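Long-range contact in protection of telomeres protein poz1 (Schizosaccharomyces pombe, PDB 5WE0), which acts at fission yeast telomeres as a telomeric DNA-binding protein that negatively regulates telomerase and telomere length: residues 17-25 with 217-225. Sequence-based numbering, arbitrary orientation.
Sequences FFIKENHYD and SRYIQCTKL
The connection that leaves helix 2-18 lies against helix 209-230, its turn at Glu-21 to His-23 fastened to one flank of the helix by Ser-217, Gln-221 and Lys-224. His-23 buries the most surface here. Its NE2 meets Ser-217 OG edge-on at 2.6 Å in a short hydrogen bond, while Ile-220 CG2 lies near the ring plane beside CE1, 3.9 Å away. Serine and ring can meet because Ser-217 OG stands anti to its backbone N (chi1 167°). On its other nitrogen, ND1, the imidazole is hydrogen-bonded to Glu-62 of helix 54-64; with both nitrogens engaged, the ring's rotation is fixed. Gln-221 bends at chi2 (-55°) and brings its amide across the imidazole, the two planes nearly perpendicular; its OE1 comes within 3.2 Å of His-23 CE1. From the other end of the amide, NE2 donates a nearly straight bond of 2.9 Å to Glu-21 O, lying in the carbonyl plane; Gln-237 is a second donor to this oxygen. Lys-224 stretches out beyond CG to give NZ to Gln-221 OE1 at 3.0 Å, in the plane of that carbonyl, and weakly to Lys-20 O at 3.3 Å. Its salt bridge to Glu-62 joins helix 54-64 to the same polar cluster. A leucine in place of Gln-221 would probably cost Glu-21 O its bond from helix 209-230 and Lys-224 NZ one acceptor. The arrangement is that of an interhelical loop pinned to a helix flank by polar side chains on successive turns, one bonding a loop carbonyl firmly and another weakly, here within an all-helical fold.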
loop_
_atom_site.group_PDB
_atom_site.type_symbol
_atom_site.label_atom_id
_atom_site.label_comp_id
_atom_site.label_asym_id
_atom_site.label_seq_id
_atom_site.Cartn_x
_atom_site.Cartn_y
_atom_site.Cartn_z
ATOM N N PHE A 17 3.172 2.525 18.531
ATOM C CA PHE A 17 3.199 1.129 18.118
ATOM C C PHE A 17 3.548 0.987 16.639
ATOM O O PHE A 17 4.158 -0.015 16.239
ATOM C CB PHE A 17 1.843 0.444 18.385
ATOM C CG PHE A 17 1.596 0.106 19.837
ATOM C CD1 PHE A 17 1.031 1.036 20.692
ATOM C CD2 PHE A 17 1.966 -1.125 20.351
ATOM C CE1 PHE A 17 0.811 0.741 22.039
ATOM C CE2 PHE A 17 1.757 -1.426 21.701
ATOM C CZ PHE A 17 1.174 -0.489 22.540
ATOM N N PHE A 18 3.180 1.964 15.818
ATOM C CA PHE A 18 3.250 1.762 14.370
ATOM C C PHE A 18 4.572 2.203 13.755
ATOM O O PHE A 18 5.084 1.530 12.855
ATOM C CB PHE A 18 2.097 2.500 13.671
ATOM C CG PHE A 18 0.809 1.729 13.666
ATOM C CD1 PHE A 18 0.747 0.460 14.248
ATOM C CD2 PHE A 18 -0.335 2.254 13.062
ATOM C CE1 PHE A 18 -0.443 -0.272 14.248
ATOM C CE2 PHE A 18 -1.532 1.523 13.047
ATOM C CZ PHE A 18 -1.585 0.260 13.640
ATOM N N ILE A 19 5.141 3.312 14.219
ATOM C CA ILE A 19 6.316 3.883 13.570
ATOM C C ILE A 19 7.536 3.035 13.906
ATOM O O ILE A 19 7.850 2.798 15.076
ATOM C CB ILE A 19 6.499 5.354 13.970
ATOM C CG1 ILE A 19 5.311 6.160 13.439
ATOM C CG2 ILE A 19 7.787 5.900 13.401
ATOM C CD1 ILE A 19 5.417 7.649 13.623
ATOM N N LYS A 20 8.211 2.550 12.870
ATOM C CA LYS A 20 9.361 1.674 12.991
ATOM C C LYS A 20 10.534 2.223 12.192
ATOM O O LYS A 20 10.355 2.944 11.202
ATOM C CB LYS A 20 9.023 0.273 12.484
ATOM C CG LYS A 20 7.922 -0.459 13.241
ATOM C CD LYS A 20 8.405 -0.874 14.629
ATOM C CE LYS A 20 7.380 -1.791 15.307
ATOM N NZ LYS A 20 7.783 -2.215 16.686
ATOM N N GLU A 21 11.742 1.900 12.660
ATOM C CA GLU A 21 12.938 2.110 11.847
ATOM C C GLU A 21 12.865 1.282 10.570
ATOM O O GLU A 21 13.136 1.776 9.463
ATOM C CB GLU A 21 14.190 1.743 12.650
ATOM C CG GLU A 21 15.467 1.783 11.814
ATOM C CD GLU A 21 16.731 1.520 12.619
ATOM O OE1 GLU A 21 16.678 0.721 13.582
ATOM O OE2 GLU A 21 17.782 2.102 12.271
ATOM N N ASN A 22 12.529 0.003 10.716
ATOM C CA ASN A 22 12.236 -0.856 9.582
ATOM C C ASN A 22 10.723 -0.939 9.414
ATOM O O ASN A 22 10.032 0.070 9.582
ATOM C CB ASN A 22 12.881 -2.233 9.757
ATOM C CG ASN A 22 14.375 -2.144 9.991
ATOM O OD1 ASN A 22 15.117 -1.607 9.161
ATOM N ND2 ASN A 22 14.822 -2.627 11.147
ATOM N N HIS A 23 10.191 -2.107 9.075
ATOM C CA HIS A 23 8.781 -2.212 8.721
ATOM C C HIS A 23 7.951 -2.749 9.881
ATOM O O HIS A 23 8.374 -3.661 10.601
ATOM C CB HIS A 23 8.602 -3.103 7.491
ATOM C CG HIS A 23 9.294 -2.590 6.273
ATOM N ND1 HIS A 23 9.104 -1.309 5.793
ATOM C CD2 HIS A 23 10.188 -3.177 5.442
ATOM C CE1 HIS A 23 9.836 -1.138 4.706
ATOM N NE2 HIS A 23 10.503 -2.256 4.468
ATOM N N TYR A 24 6.758 -2.191 10.035
ATOM C CA TYR A 24 5.841 -2.655 11.059
ATOM C C TYR A 24 5.333 -4.067 10.751
ATOM O O TYR A 24 5.186 -4.475 9.592
ATOM C CB TYR A 24 4.668 -1.683 11.191
ATOM C CG TYR A 24 3.575 -2.215 12.079
ATOM C CD1 TYR A 24 3.659 -2.114 13.466
ATOM C CD2 TYR A 24 2.484 -2.881 11.535
ATOM C CE1 TYR A 24 2.657 -2.640 14.288
ATOM C CE2 TYR A 24 1.490 -3.401 12.340
ATOM C CZ TYR A 24 1.576 -3.274 13.711
ATOM O OH TYR A 24 0.572 -3.811 14.483
ATOM N N ASP A 25 5.087 -4.826 11.814
ATOM C CA ASP A 25 4.356 -6.084 11.715
ATOM C C ASP A 25 3.578 -6.270 13.012
ATOM O O ASP A 25 4.045 -5.870 14.080
ATOM C CB ASP A 25 5.285 -7.282 11.458
ATOM C CG ASP A 25 4.516 -8.618 11.307
ATOM O OD1 ASP A 25 3.354 -8.640 10.814
ATOM O OD2 ASP A 25 5.090 -9.660 11.699
ATOM N N SER A 217 9.303 -2.264 -0.359
ATOM C CA SER A 217 10.020 -1.983 0.881
ATOM C C SER A 217 10.946 -0.780 0.722
ATOM O O SER A 217 10.981 0.114 1.573
ATOM C CB SER A 217 10.836 -3.202 1.295
ATOM O OG SER A 217 11.742 -2.798 2.305
ATOM N N ARG A 218 11.723 -0.754 -0.366
ATOM C CA ARG A 218 12.633 0.358 -0.599
ATOM C C ARG A 218 11.876 1.652 -0.845
ATOM O O ARG A 218 12.352 2.724 -0.462
ATOM C CB ARG A 218 13.571 0.024 -1.760
ATOM C CG ARG A 218 14.677 -0.946 -1.333
ATOM C CD ARG A 218 15.639 -1.213 -2.456
ATOM N NE ARG A 218 15.117 -2.162 -3.428
ATOM C CZ ARG A 218 15.343 -2.066 -4.729
ATOM N NH1 ARG A 218 16.073 -1.060 -5.184
ATOM N NH2 ARG A 218 14.853 -2.963 -5.568
ATOM N N TYR A 219 10.700 1.578 -1.469
ATOM C CA TYR A 219 9.889 2.779 -1.619
ATOM C C TYR A 219 9.476 3.332 -0.259
ATOM O O TYR A 219 9.498 4.547 -0.040
ATOM C CB TYR A 219 8.639 2.501 -2.474
ATOM C CG TYR A 219 7.741 3.704 -2.448
ATOM C CD1 TYR A 219 8.093 4.879 -3.138
ATOM C CD2 TYR A 219 6.593 3.711 -1.674
ATOM C CE1 TYR A 219 7.293 6.008 -3.068
ATOM C CE2 TYR A 219 5.785 4.815 -1.600
ATOM C CZ TYR A 219 6.138 5.965 -2.289
ATOM O OH TYR A 219 5.320 7.065 -2.177
ATOM N N ILE A 220 9.039 2.459 0.645
ATOM C CA ILE A 220 8.589 2.907 1.961
ATOM C C ILE A 220 9.750 3.507 2.744
ATOM O O ILE A 220 9.599 4.532 3.410
ATOM C CB ILE A 220 7.921 1.738 2.716
ATOM C CG1 ILE A 220 6.598 1.329 2.018
ATOM C CG2 ILE A 220 7.679 2.117 4.192
ATOM C CD1 ILE A 220 5.498 2.437 2.016
ATOM N N GLN A 221 10.924 2.871 2.685
ATOM C CA GLN A 221 12.084 3.355 3.432
ATOM C C GLN A 221 12.599 4.675 2.858
ATOM O O GLN A 221 12.993 5.581 3.606
ATOM C CB GLN A 221 13.189 2.287 3.419
ATOM C CG GLN A 221 12.857 1.002 4.235
ATOM C CD GLN A 221 12.484 1.292 5.710
ATOM O OE1 GLN A 221 11.299 1.321 6.079
ATOM N NE2 GLN A 221 13.501 1.509 6.550
ATOM N N CYS A 222 12.620 4.783 1.526
ATOM C CA CYS A 222 12.983 6.025 0.860
ATOM C C CYS A 222 12.054 7.153 1.279
ATOM O O CYS A 222 12.507 8.239 1.671
ATOM C CB CYS A 222 12.920 5.824 -0.657
ATOM S SG CYS A 222 13.496 7.244 -1.653
ATOM N N THR A 223 10.749 6.879 1.266
ATOM C CA THR A 223 9.759 7.878 1.653
ATOM C C THR A 223 9.933 8.298 3.108
ATOM O O THR A 223 9.926 9.494 3.413
ATOM C CB THR A 223 8.350 7.318 1.435
ATOM O OG1 THR A 223 8.161 7.025 0.049
ATOM C CG2 THR A 223 7.299 8.315 1.851
ATOM N N LYS A 224 10.120 7.321 4.014
ATOM C CA LYS A 224 10.336 7.616 5.434
ATOM C C LYS A 224 11.537 8.523 5.626
ATOM O O LYS A 224 11.486 9.483 6.404
ATOM C CB LYS A 224 10.572 6.330 6.229
ATOM C CG LYS A 224 9.362 5.485 6.585
ATOM C CD LYS A 224 9.821 4.368 7.551
ATOM C CE LYS A 224 8.763 3.304 7.724
ATOM N NZ LYS A 224 9.319 2.014 8.208
ATOM N N LEU A 225 12.643 8.205 4.952
ATOM C CA LEU A 225 13.854 9.013 5.077
ATOM C C LEU A 225 13.614 10.451 4.611
ATOM O O LEU A 225 13.894 11.391 5.351
ATOM C CB LEU A 225 14.998 8.355 4.302
ATOM C CG LEU A 225 16.351 9.052 4.386
ATOM C CD1 LEU A 225 16.818 8.927 5.801
ATOM C CD2 LEU A 225 17.387 8.433 3.467
#